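Local coordinates for conserved hypothetical protein (Pyrococcus furiosus, PDB 1Y81) that is of unknown function but has a CoA-binding domain of the Rossmann type and holds a molecule of coenzyme A, at residues 32-37 with 52-57; 84-89 with 95-100; 106-111 with 119-124. All blocks are in the same frame, centred on the assembly; numbering follows the deposited sequence.

Contact 1. Residues 32-37 with 52-57; sequences IILKDL and DEIEGL
Leu-34 and Ile-54 meet through their methyl groups. Leu-34 CD2 lies 3.4 Å from Ile-54 CG2, a close approach for two methyl carbons. Its second neighbour is Ile-54 CB, at 3.9 Å. The two side chains cross at a slant. Leu-34 reaches over because its CG stands opposite the backbone N (chi1 179°), which carries both methyls out from helix 29-39. The other branch, Leu-34 CD1, comes within 4.3 Å of Leu-57 CD1. One leucine thus touches both residues that begin and end the turn.

A polar pair borders this apolar patch. The extended chain of Lys-35 crosses the bent chain of Glu-55 at about a right angle. The touching atoms are Lys-35 CE and Glu-55 OE2, 3.6 Å apart. Lys-35 NZ stays 4.2 Å from Glu-55 OE2; the opposite charges lie near each other, beyond salt-bridge distance, and probably attract weakly. NZ also makes a weak hydrogen bond to Asn-31 OD1.

Backbone bonds fix the second segment. Ile-54 and Leu-57 pair N to O in both directions, closing a type I' turn with Glu-55 and Gly-56 at its corners. Glu-53 OE1 accepts a further bond from Gly-56 N at 2.9 Å, while its OE2 forms a salt bridge with Lys-24. Further out, Leu-34 packs on Val-44 and Leu-19, and Ile-54 packs on Pro-46. The arrangement is a beta hairpin with a two-residue loop (type I' turn), joining strands 53-54 and 57-58, laid against a helix that flanks the parallel sheet of a Rossmann-type fold.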
loop_
_atom_site.group_PDB
_atom_site.type_symbol
_atom_site.label_atom_id
_atom_site.label_comp_id
_atom_site.label_asym_id
_atom_site.label_seq_id
_atom_site.Cartn_x
_atom_site.Cartn_y
_atom_site.Cartn_z
ATOM N N ILE A 32 -1.229 -10.020 -7.706
ATOM C CA ILE A 32 -2.386 -9.819 -8.572
ATOM C C ILE A 32 -2.697 -8.342 -8.753
ATOM O O ILE A 32 -2.902 -7.880 -9.876
ATOM C CB ILE A 32 -3.666 -10.549 -8.041
ATOM C CG1 ILE A 32 -3.412 -12.061 -7.860
ATOM C CG2 ILE A 32 -4.846 -10.296 -8.970
ATOM C CD1 ILE A 32 -4.366 -12.726 -6.853
ATOM N N ILE A 33 -2.728 -7.606 -7.640
ATOM C CA ILE A 33 -3.003 -6.167 -7.668
ATOM C C ILE A 33 -1.919 -5.423 -8.462
ATOM O O ILE A 33 -2.236 -4.615 -9.340
ATOM C CB ILE A 33 -3.156 -5.588 -6.246
ATOM C CG1 ILE A 33 -4.385 -6.220 -5.551
ATOM C CG2 ILE A 33 -3.256 -4.026 -6.266
ATOM C CD1 ILE A 33 -4.396 -5.992 -4.067
ATOM N N LEU A 34 -0.648 -5.717 -8.158
ATOM C CA LEU A 34 0.485 -5.087 -8.864
ATOM C C LEU A 34 0.333 -5.219 -10.371
ATOM O O LEU A 34 0.429 -4.211 -11.108
ATOM C CB LEU A 34 1.819 -5.702 -8.418
ATOM C CG LEU A 34 3.114 -5.163 -9.076
ATOM C CD1 LEU A 34 3.173 -3.658 -9.027
ATOM C CD2 LEU A 34 4.317 -5.733 -8.365
ATOM N N LYS A 35 0.093 -6.451 -10.837
ATOM C CA LYS A 35 -0.087 -6.717 -12.281
ATOM C C LYS A 35 -1.308 -5.986 -12.844
ATOM O O LYS A 35 -1.219 -5.351 -13.910
ATOM C CB LYS A 35 -0.159 -8.221 -12.575
ATOM C CG LYS A 35 1.173 -8.924 -12.383
ATOM C CD LYS A 35 1.153 -10.349 -12.840
ATOM C CE LYS A 35 2.446 -11.058 -12.447
ATOM N NZ LYS A 35 2.304 -12.559 -12.417
ATOM N N ASP A 36 -2.427 -6.043 -12.114
ATOM C CA ASP A 36 -3.654 -5.358 -12.539
ATOM C C ASP A 36 -3.448 -3.850 -12.720
ATOM O O ASP A 36 -3.820 -3.282 -13.770
ATOM C CB ASP A 36 -4.793 -5.594 -11.553
ATOM C CG ASP A 36 -6.080 -4.910 -11.992
ATOM O OD1 ASP A 36 -6.698 -5.398 -12.958
ATOM O OD2 ASP A 36 -6.443 -3.887 -11.396
ATOM N N LEU A 37 -2.865 -3.199 -11.705
ATOM C CA LEU A 37 -2.684 -1.740 -11.726
ATOM C C LEU A 37 -1.714 -1.287 -12.818
ATOM O O LEU A 37 -1.961 -0.264 -13.472
ATOM C CB LEU A 37 -2.259 -1.219 -10.359
ATOM C CG LEU A 37 -3.312 -1.363 -9.244
ATOM C CD1 LEU A 37 -2.760 -0.824 -7.927
ATOM C CD2 LEU A 37 -4.660 -0.695 -9.606
ATOM N N ASP A 52 13.934 -7.516 -3.869
ATOM C CA ASP A 52 14.651 -6.337 -4.359
ATOM C C ASP A 52 13.991 -5.779 -5.634
ATOM O O ASP A 52 14.128 -4.590 -5.934
ATOM C CB ASP A 52 16.152 -6.623 -4.565
ATOM C CG ASP A 52 16.424 -7.467 -5.775
ATOM O OD1 ASP A 52 15.659 -8.430 -6.019
ATOM O OD2 ASP A 52 17.414 -7.169 -6.497
ATOM N N GLU A 53 13.263 -6.641 -6.354
ATOM C CA GLU A 53 12.440 -6.247 -7.517
ATOM C C GLU A 53 11.229 -7.155 -7.657
ATOM O O GLU A 53 11.285 -8.336 -7.283
ATOM C CB GLU A 53 13.245 -6.243 -8.846
ATOM C CG GLU A 53 13.866 -7.609 -9.279
ATOM C CD GLU A 53 12.860 -8.615 -9.893
ATOM O OE1 GLU A 53 11.851 -8.213 -10.486
ATOM O OE2 GLU A 53 13.095 -9.841 -9.778
ATOM N N ILE A 54 10.140 -6.596 -8.176
ATOM C CA ILE A 54 8.985 -7.391 -8.618
ATOM C C ILE A 54 8.549 -6.926 -10.012
ATOM O O ILE A 54 8.362 -5.736 -10.228
ATOM C CB ILE A 54 7.778 -7.300 -7.627
ATOM C CG1 ILE A 54 8.217 -7.594 -6.187
ATOM C CG2 ILE A 54 6.637 -8.252 -8.085
ATOM C CD1 ILE A 54 7.119 -7.343 -5.133
ATOM N N GLU A 55 8.386 -7.873 -10.947
ATOM C CA GLU A 55 8.093 -7.568 -12.363
ATOM C C GLU A 55 9.148 -6.584 -12.927
ATOM O O GLU A 55 8.851 -5.759 -13.800
ATOM C CB GLU A 55 6.660 -7.028 -12.552
ATOM C CG GLU A 55 5.542 -8.087 -12.353
ATOM C CD GLU A 55 5.651 -9.240 -13.332
ATOM O OE1 GLU A 55 5.477 -9.006 -14.541
ATOM O OE2 GLU A 55 5.919 -10.384 -12.899
ATOM N N GLY A 56 10.367 -6.688 -12.401
ATOM C CA GLY A 56 11.484 -5.838 -12.844
ATOM C C GLY A 56 11.500 -4.490 -12.151
ATOM O O GLY A 56 12.463 -3.747 -12.262
ATOM N N LEU A 57 10.421 -4.175 -11.440
ATOM C CA LEU A 57 10.306 -2.892 -10.740
ATOM C C LEU A 57 11.021 -2.893 -9.406
ATOM O O LEU A 57 10.883 -3.825 -8.619
ATOM C CB LEU A 57 8.827 -2.532 -10.518
ATOM C CG LEU A 57 7.941 -2.326 -11.740
ATOM C CD1 LEU A 57 6.496 -2.222 -11.308
ATOM C CD2 LEU A 57 8.391 -1.070 -12.536
#

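Contact 2. Residues 84-89 with 95-100; sequences QVAKEA and KKLWFQ. With COA (coenzyme A), chain C; SCN (thiocyanate ion), chain B.
Helix 84-89 and strand 96-99 run nearly antiparallel, at 164°, their axes 10.2 Å apart at closest approach; Ala-86 faces Leu-97. The small methyls of the helix meet larger side chains of the strand. Leu-97 forks between two alanines: its CD1 lies 3.9 Å from Ala-86 CB, and its CD2 touches Ala-89 CB. Ala-86 CB also sits at the edge of the Phe-99 ring, near its plane, 4.1 Å from CZ. The contact is buried, with no hydrogen bond across it.

Coenzyme A passes the end of the strand. The bend of Gln-100 at chi2 (-67°) turns its amide toward the ligand, and NE2 donates to coenzyme A O5P at 2.9 Å. The same nitrogen donates to N of a thiocyanate ion, probably from the crystallisation solution, at 3.1 Å. Gln-100 OE1 accepts from Trp-98 NE1 (3.0 Å), in the carbonyl plane but tilted from the indole plane, and from Ile-125 N, so the amide is held at both ends. Val-85 CG2 approaches the adenine N6A.

This is the return half of the beta-alpha-beta unit 72-75, 79-91, 96-99. Phe-99 stacks on Phe-75 of the neighbouring strand, and helix 106-115 adds Ile-108 and Leu-112 against it.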
loop_
_atom_site.group_PDB
_atom_site.type_symbol
_atom_site.label_atom_id
_atom_site.label_comp_id
_atom_site.label_asym_id
_atom_site.label_seq_id
_atom_site.Cartn_x
_atom_site.Cartn_y
_atom_site.Cartn_z
ATOM N N GLN A 84 1.786 -0.768 12.081
ATOM C CA GLN A 84 3.190 -0.317 12.143
ATOM C C GLN A 84 3.545 0.501 10.906
ATOM O O GLN A 84 4.119 1.608 11.001
ATOM C CB GLN A 84 4.150 -1.505 12.240
ATOM C CG GLN A 84 3.914 -2.476 13.403
ATOM C CD GLN A 84 4.482 -3.884 13.123
ATOM O OE1 GLN A 84 5.252 -4.091 12.169
ATOM N NE2 GLN A 84 4.097 -4.853 13.953
ATOM N N VAL A 85 3.200 -0.045 9.743
ATOM C CA VAL A 85 3.502 0.603 8.466
ATOM C C VAL A 85 2.745 1.925 8.295
ATOM O O VAL A 85 3.293 2.890 7.757
ATOM C CB VAL A 85 3.258 -0.356 7.273
ATOM C CG1 VAL A 85 3.498 0.343 5.928
ATOM C CG2 VAL A 85 4.150 -1.594 7.413
ATOM N N ALA A 86 1.492 1.972 8.755
ATOM C CA ALA A 86 0.700 3.208 8.646
ATOM C C ALA A 86 1.309 4.320 9.489
ATOM O O ALA A 86 1.319 5.460 9.070
ATOM C CB ALA A 86 -0.775 2.976 9.016
ATOM N N LYS A 87 1.840 3.958 10.662
ATOM C CA LYS A 87 2.573 4.903 11.518
ATOM C C LYS A 87 3.805 5.461 10.774
ATOM O O LYS A 87 4.013 6.688 10.730
ATOM C CB LYS A 87 2.980 4.242 12.834
ATOM C CG LYS A 87 1.825 4.030 13.813
ATOM N N GLU A 88 4.577 4.562 10.151
ATOM C CA GLU A 88 5.765 4.957 9.349
ATOM C C GLU A 88 5.391 5.874 8.177
ATOM O O GLU A 88 6.083 6.876 7.899
ATOM C CB GLU A 88 6.491 3.722 8.803
ATOM C CG GLU A 88 7.150 2.842 9.834
ATOM C CD GLU A 88 7.457 1.441 9.297
ATOM O OE1 GLU A 88 7.619 1.277 8.061
ATOM O OE2 GLU A 88 7.528 0.493 10.118
ATOM N N ALA A 89 4.306 5.515 7.484
ATOM C CA ALA A 89 3.791 6.276 6.354
ATOM C C ALA A 89 3.387 7.701 6.766
ATOM O O ALA A 89 3.712 8.665 6.078
ATOM C CB ALA A 89 2.597 5.539 5.721
ATOM N N LYS A 95 -0.448 10.982 3.354
ATOM C CA LYS A 95 -1.752 11.396 3.855
ATOM C C LYS A 95 -2.963 10.679 3.213
ATOM O O LYS A 95 -4.115 11.021 3.527
ATOM C CB LYS A 95 -1.903 12.918 3.698
ATOM N N LYS A 96 -2.708 9.708 2.322
ATOM C CA LYS A 96 -3.788 8.916 1.698
ATOM C C LYS A 96 -3.467 7.417 1.767
ATOM O O LYS A 96 -2.637 6.918 1.008
ATOM C CB LYS A 96 -4.034 9.343 0.247
ATOM C CG LYS A 96 -5.112 10.388 0.058
ATOM C CD LYS A 96 -5.499 10.512 -1.410
ATOM N N LEU A 97 -4.119 6.714 2.690
ATOM C CA LEU A 97 -3.783 5.318 2.967
ATOM C C LEU A 97 -5.008 4.417 2.725
ATOM O O LEU A 97 -6.031 4.554 3.398
ATOM C CB LEU A 97 -3.247 5.159 4.405
ATOM C CG LEU A 97 -2.103 6.045 4.960
ATOM C CD1 LEU A 97 -1.746 5.637 6.405
ATOM C CD2 LEU A 97 -0.854 6.007 4.065
ATOM N N TRP A 98 -4.880 3.504 1.760
ATOM C CA TRP A 98 -5.981 2.659 1.290
ATOM C C TRP A 98 -5.767 1.238 1.769
ATOM O O TRP A 98 -4.777 0.617 1.413
ATOM C CB TRP A 98 -6.007 2.681 -0.240
ATOM C CG TRP A 98 -7.102 1.832 -0.883
ATOM C CD1 TRP A 98 -7.242 0.457 -0.832
ATOM C CD2 TRP A 98 -8.179 2.312 -1.700
ATOM N NE1 TRP A 98 -8.363 0.069 -1.556
ATOM C CE2 TRP A 98 -8.945 1.188 -2.098
ATOM C CE3 TRP A 98 -8.576 3.593 -2.127
ATOM C CZ2 TRP A 98 -10.093 1.308 -2.910
ATOM C CZ3 TRP A 98 -9.717 3.709 -2.932
ATOM C CH2 TRP A 98 -10.459 2.573 -3.312
ATOM N N PHE A 99 -6.711 0.711 2.547
ATOM C CA PHE A 99 -6.593 -0.658 3.060
ATOM C C PHE A 99 -7.522 -1.601 2.317
ATOM O O PHE A 99 -8.750 -1.405 2.323
ATOM C CB PHE A 99 -6.858 -0.701 4.577
ATOM C CG PHE A 99 -5.856 0.086 5.381
ATOM C CD1 PHE A 99 -4.786 -0.554 6.008
ATOM C CD2 PHE A 99 -5.981 1.472 5.503
ATOM C CE1 PHE A 99 -3.821 0.185 6.754
ATOM C CE2 PHE A 99 -5.040 2.218 6.235
ATOM C CZ PHE A 99 -3.956 1.584 6.852
ATOM N N GLN A 100 -6.948 -2.618 1.662
ATOM C CA GLN A 100 -7.755 -3.683 1.052
ATOM C C GLN A 100 -8.521 -4.399 2.147
ATOM O O GLN A 100 -8.033 -4.471 3.280
ATOM C CB GLN A 100 -6.875 -4.686 0.304
ATOM C CG GLN A 100 -6.331 -4.156 -0.990
ATOM C CD GLN A 100 -7.392 -3.921 -2.028
ATOM O OE1 GLN A 100 -7.859 -2.790 -2.193
ATOM N NE2 GLN A 100 -7.783 -4.982 -2.752
HETATM N N1A COA C . 6.083 -4.338 4.603
HETATM C C2A COA C . 5.755 -4.781 3.346
HETATM N N3A COA C . 5.295 -6.061 3.162
HETATM C C4A COA C . 5.203 -6.906 4.224
HETATM C C5A COA C . 5.532 -6.488 5.511
HETATM C C6A COA C . 5.977 -5.187 5.702
HETATM N N6A COA C . 6.305 -4.766 6.914
HETATM N N7A COA C . 5.312 -7.527 6.355
HETATM C C8A COA C . 4.850 -8.574 5.627
HETATM N N9A COA C . 4.786 -8.200 4.313
HETATM C C1B COA C . 4.383 -9.012 3.144
HETATM C C2B COA C . 4.436 -10.516 3.412
HETATM O O2B COA C . 5.780 -11.036 3.569
HETATM C C3B COA C . 3.655 -10.990 2.180
HETATM O O3B COA C . 4.454 -11.068 1.014
HETATM P P3B COA C . 5.261 -12.429 0.635
HETATM O O7A COA C . 6.669 -12.099 0.234
HETATM O O8A COA C . 4.510 -13.054 -0.486
HETATM O O9A COA C . 5.370 -13.267 1.873
HETATM C C4B COA C . 2.618 -9.886 1.933
HETATM O O4B COA C . 3.077 -8.740 2.668
HETATM C C5B COA C . 1.194 -10.280 2.375
HETATM O O5B COA C . 1.249 -10.640 3.740
HETATM P P1A COA C . 0.693 -12.062 4.250
HETATM O O1A COA C . 1.062 -12.261 5.700
HETATM O O2A COA C . 1.157 -13.156 3.315
HETATM O O3A COA C . -0.890 -11.789 4.141
HETATM P P2A COA C . -1.897 -12.532 3.135
HETATM O O4A COA C . -2.008 -13.989 3.507
HETATM O O5A COA C . -1.595 -12.359 1.692
HETATM O O6A COA C . -3.275 -11.783 3.437
HETATM C CBP COA C . -4.685 -9.892 3.911
HETATM C CCP COA C . -3.435 -10.403 3.159
HETATM C CDP COA C . -4.813 -8.394 3.607
HETATM C CEP COA C . -4.485 -10.058 5.415
HETATM C CAP COA C . -5.943 -10.683 3.482
HETATM O OAP COA C . -7.066 -10.290 4.253
HETATM C C9P COA C . -6.163 -10.376 2.028
HETATM O O9P COA C . -5.608 -11.229 1.077
HETATM N N8P COA C . -6.842 -9.254 1.751
HETATM C C7P COA C . -7.081 -8.716 0.418
HETATM C C6P COA C . -8.185 -9.370 -0.321
HETATM C C5P COA C . -8.356 -8.644 -1.626
HETATM O O5P COA C . -7.511 -7.830 -2.067
HETATM N N4P COA C . -9.469 -8.995 -2.214
HETATM C C3P COA C . -9.959 -8.511 -3.463
HETATM C C2P COA C . -11.374 -7.959 -3.292
HETATM S S1P COA C . -11.370 -6.498 -2.199
HETATM S S SCN B . -10.985 -7.112 -6.900
HETATM C C SCN B . -9.883 -6.078 -6.008
HETATM N N SCN B . -9.202 -5.326 -5.432
#

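Contact 3. Residues 106-111 with 119-124; sequences EEIRRF and YSFGRC. With COA (coenzyme A), chain C.
Arg-109 touches two aromatic side chains, Tyr-119 and Phe-121, that also pack on each other, and is turned differently against each. Its guanidinium presents a face to the rim of the Phe-121 ring, with CD2 3.3 Å above the guanidinium plane. The two planes are 58° apart, so this is no flat stack. Relative to the Phe-121 ring, Arg-109 NH2 lies at the edge, 3.5 Å from Phe-121 CD2. Tyr-119 crosses the arginine at about a right angle. Its OH lies 3.3 Å from Arg-109 CG and near the guanidinium plane. The hydroxyl is hydrogen-bonded to Glu-113 OE2. Ile-108 CG2 meets the Phe-121 edge at another point, 3.8 Å from CZ.

Glu-106 holds the guanidinium side-on in a salt bridge, one nitrogen to each oxygen. Arg-109 NE bonds Glu-106 OE1 at 2.7 Å, and NH2 bonds the syn lone pair of OE2 at 2.8 Å. Both bonds lie close to the guanidinium plane. The bend of Arg-109 at chi3 (-64°) brings the group to this carboxylate. Within the second segment, Tyr-119 CE1 covers the centre of one Phe-121 face.

Cys-124 SG is joined to S1P of coenzyme A by a 2.1 Å disulfide, and Cys-124 occupies the N-cap position of helix 125-128. Helix 106-115 packs on helix 79-91 through Ile-108 and Leu-83 and links strand 96-99 to the outermost strand 118-120 in a beta-alpha-beta unit.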
loop_
_atom_site.group_PDB
_atom_site.type_symbol
_atom_site.label_atom_id
_atom_site.label_comp_id
_atom_site.label_asym_id
_atom_site.label_seq_id
_atom_site.Cartn_x
_atom_site.Cartn_y
_atom_site.Cartn_z
ATOM N N GLU A 106 -9.902 -1.617 13.713
ATOM C CA GLU A 106 -10.326 -0.445 14.462
ATOM C C GLU A 106 -9.150 0.303 15.113
ATOM O O GLU A 106 -9.184 1.535 15.223
ATOM C CB GLU A 106 -11.425 -0.799 15.478
ATOM C CG GLU A 106 -12.739 -1.246 14.800
ATOM C CD GLU A 106 -13.258 -0.221 13.792
ATOM O OE1 GLU A 106 -13.314 0.972 14.143
ATOM O OE2 GLU A 106 -13.599 -0.604 12.644
ATOM N N GLU A 107 -8.110 -0.432 15.514
ATOM C CA GLU A 107 -6.876 0.205 16.024
ATOM C C GLU A 107 -6.221 1.101 14.972
ATOM O O GLU A 107 -5.723 2.191 15.289
ATOM C CB GLU A 107 -5.879 -0.832 16.571
ATOM C CG GLU A 107 -4.644 -0.186 17.218
ATOM C CD GLU A 107 -3.852 -1.124 18.132
ATOM O OE1 GLU A 107 -4.033 -2.353 18.045
ATOM O OE2 GLU A 107 -3.034 -0.610 18.936
ATOM N N ILE A 108 -6.228 0.645 13.719
ATOM C CA ILE A 108 -5.760 1.451 12.597
ATOM C C ILE A 108 -6.683 2.648 12.394
ATOM O O ILE A 108 -6.226 3.770 12.177
ATOM C CB ILE A 108 -5.680 0.591 11.290
ATOM C CG1 ILE A 108 -4.530 -0.425 11.390
ATOM C CG2 ILE A 108 -5.551 1.471 10.073
ATOM C CD1 ILE A 108 -4.470 -1.416 10.225
ATOM N N ARG A 109 -7.989 2.409 12.476
ATOM C CA ARG A 109 -8.959 3.490 12.314
ATOM C C ARG A 109 -8.694 4.572 13.370
ATOM O O ARG A 109 -8.619 5.751 13.036
ATOM C CB ARG A 109 -10.394 2.975 12.419
ATOM C CG ARG A 109 -11.413 3.919 11.799
ATOM C CD ARG A 109 -12.858 3.629 12.263
ATOM N NE ARG A 109 -13.356 2.318 11.844
ATOM C CZ ARG A 109 -13.867 2.050 10.642
ATOM N NH1 ARG A 109 -13.939 2.996 9.710
ATOM N NH2 ARG A 109 -14.295 0.826 10.372
ATOM N N ARG A 110 -8.535 4.142 14.623
ATOM C CA ARG A 110 -8.255 5.038 15.761
ATOM C C ARG A 110 -7.018 5.910 15.517
ATOM O O ARG A 110 -7.057 7.134 15.706
ATOM C CB ARG A 110 -8.041 4.225 17.034
ATOM C CD ARG A 110 -10.002 3.089 18.936
ATOM N NE ARG A 110 -9.125 1.938 19.162
ATOM C CZ ARG A 110 -9.529 0.668 19.160
ATOM N NH1 ARG A 110 -10.806 0.365 18.939
ATOM N NH2 ARG A 110 -8.652 -0.303 19.381
ATOM N N PHE A 111 -5.927 5.275 15.085
ATOM C CA PHE A 111 -4.686 5.994 14.809
ATOM C C PHE A 111 -4.836 6.991 13.643
ATOM O O PHE A 111 -4.349 8.127 13.718
ATOM C CB PHE A 111 -3.540 5.015 14.538
ATOM C CG PHE A 111 -2.356 5.654 13.872
ATOM C CD1 PHE A 111 -1.465 6.438 14.608
ATOM C CD2 PHE A 111 -2.145 5.499 12.499
ATOM C CE1 PHE A 111 -0.376 7.047 13.991
ATOM C CE2 PHE A 111 -1.065 6.106 11.873
ATOM C CZ PHE A 111 -0.176 6.883 12.621
ATOM N N TYR A 119 -8.262 7.975 4.514
ATOM C CA TYR A 119 -8.096 6.526 4.420
ATOM C C TYR A 119 -9.325 5.873 3.827
ATOM O O TYR A 119 -10.407 6.473 3.793
ATOM C CB TYR A 119 -7.784 5.919 5.794
ATOM C CG TYR A 119 -8.949 5.951 6.769
ATOM C CD1 TYR A 119 -9.904 4.921 6.785
ATOM C CD2 TYR A 119 -9.106 7.014 7.665
ATOM C CE1 TYR A 119 -10.987 4.950 7.682
ATOM C CE2 TYR A 119 -10.179 7.053 8.564
ATOM C CZ TYR A 119 -11.114 6.020 8.565
ATOM O OH TYR A 119 -12.176 6.054 9.446
ATOM N N SER A 120 -9.156 4.629 3.378
ATOM C CA SER A 120 -10.248 3.846 2.832
ATOM C C SER A 120 -10.238 2.463 3.482
ATOM O O SER A 120 -9.180 1.798 3.544
ATOM C CB SER A 120 -10.132 3.750 1.306
ATOM O OG SER A 120 -11.203 3.007 0.739
ATOM N N PHE A 121 -11.401 2.064 4.012
ATOM C CA PHE A 121 -11.652 0.685 4.473
ATOM C C PHE A 121 -12.730 0.084 3.580
ATOM O O PHE A 121 -13.587 0.811 3.063
ATOM C CB PHE A 121 -12.185 0.653 5.919
ATOM C CG PHE A 121 -11.138 0.838 7.003
ATOM C CD1 PHE A 121 -9.822 1.260 6.714
ATOM C CD2 PHE A 121 -11.489 0.613 8.342
ATOM C CE1 PHE A 121 -8.872 1.430 7.753
ATOM C CE2 PHE A 121 -10.557 0.780 9.376
ATOM C CZ PHE A 121 -9.237 1.189 9.074
ATOM N N GLY A 122 -12.685 -1.238 3.399
ATOM C CA GLY A 122 -13.801 -1.992 2.787
ATOM C C GLY A 122 -14.018 -1.853 1.297
ATOM O O GLY A 122 -15.011 -2.370 0.766
ATOM N N ARG A 123 -13.108 -1.154 0.620
ATOM C CA ARG A 123 -13.207 -0.928 -0.824
ATOM C C ARG A 123 -12.076 -1.645 -1.549
ATOM O O ARG A 123 -10.917 -1.630 -1.100
ATOM C CB ARG A 123 -13.157 0.561 -1.167
ATOM C CG ARG A 123 -14.423 1.347 -0.787
ATOM C CD ARG A 123 -14.500 2.668 -1.544
ATOM N NE ARG A 123 -13.526 3.648 -1.070
ATOM C CZ ARG A 123 -13.073 4.670 -1.794
ATOM N NH1 ARG A 123 -13.490 4.854 -3.048
ATOM N NH2 ARG A 123 -12.187 5.510 -1.267
ATOM N N CYS A 124 -12.430 -2.258 -2.671
ATOM C CA CYS A 124 -11.503 -3.041 -3.456
ATOM C C CYS A 124 -10.808 -2.176 -4.535
ATOM O O CYS A 124 -11.455 -1.730 -5.458
ATOM C CB CYS A 124 -12.278 -4.180 -4.108
ATOM S SG CYS A 124 -12.929 -5.388 -2.934
HETATM N N1A COA C . 6.083 -4.338 4.603
HETATM C C2A COA C . 5.755 -4.781 3.346
HETATM N N3A COA C . 5.295 -6.061 3.162
HETATM C C4A COA C . 5.203 -6.906 4.224
HETATM C C5A COA C . 5.532 -6.488 5.511
HETATM C C6A COA C . 5.977 -5.187 5.702
HETATM N N6A COA C . 6.305 -4.766 6.914
HETATM N N7A COA C . 5.312 -7.527 6.355
HETATM C C8A COA C . 4.850 -8.574 5.627
HETATM N N9A COA C . 4.786 -8.200 4.313
HETATM C C1B COA C . 4.383 -9.012 3.144
HETATM C C2B COA C . 4.436 -10.516 3.412
HETATM O O2B COA C . 5.780 -11.036 3.569
HETATM C C3B COA C . 3.655 -10.990 2.180
HETATM O O3B COA C . 4.454 -11.068 1.014
HETATM P P3B COA C . 5.261 -12.429 0.635
HETATM O O7A COA C . 6.669 -12.099 0.234
HETATM O O8A COA C . 4.510 -13.054 -0.486
HETATM O O9A COA C . 5.370 -13.267 1.873
HETATM C C4B COA C . 2.618 -9.886 1.933
HETATM O O4B COA C . 3.077 -8.740 2.668
HETATM C C5B COA C . 1.194 -10.280 2.375
HETATM O O5B COA C . 1.249 -10.640 3.740
HETATM P P1A COA C . 0.693 -12.062 4.250
HETATM O O1A COA C . 1.062 -12.261 5.700
HETATM O O2A COA C . 1.157 -13.156 3.315
HETATM O O3A COA C . -0.890 -11.789 4.141
HETATM P P2A COA C . -1.897 -12.532 3.135
HETATM O O4A COA C . -2.008 -13.989 3.507
HETATM O O5A COA C . -1.595 -12.359 1.692
HETATM O O6A COA C . -3.275 -11.783 3.437
HETATM C CBP COA C . -4.685 -9.892 3.911
HETATM C CCP COA C . -3.435 -10.403 3.159
HETATM C CDP COA C . -4.813 -8.394 3.607
HETATM C CEP COA C . -4.485 -10.058 5.415
HETATM C CAP COA C . -5.943 -10.683 3.482
HETATM O OAP COA C . -7.066 -10.290 4.253
HETATM C C9P COA C . -6.163 -10.376 2.028
HETATM O O9P COA C . -5.608 -11.229 1.077
HETATM N N8P COA C . -6.842 -9.254 1.751
HETATM C C7P COA C . -7.081 -8.716 0.418
HETATM C C6P COA C . -8.185 -9.370 -0.321
HETATM C C5P COA C . -8.356 -8.644 -1.626
HETATM O O5P COA C . -7.511 -7.830 -2.067
HETATM N N4P COA C . -9.469 -8.995 -2.214
HETATM C C3P COA C . -9.959 -8.511 -3.463
HETATM C C2P COA C . -11.374 -7.959 -3.292
HETATM S S1P COA C . -11.370 -6.498 -2.199
#

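The three contacts follow one another along the chain, each closing before the next opens. All lie in one Rossmann-type domain around a parallel sheet. Contacts 2 and 3 are neighbours, with centres about 9 Å apart. They share the strand pair 96-99 and 118-120, where Phe-99 N probably bonds Ser-120 O at 2.9 Å. Contact 1 lies across the chain's centre, about 19 Å from contact 2 and 24 Å from contact 3, centre to centre. It still touches contact 2, where Ile-33 packs on Gln-100. Contacts 2 and 3 both reach coenzyme A: Gln-100, just after strand 96-99, and Cys-124, in the loop after strand 118-120, meet its sulfur-bearing arm.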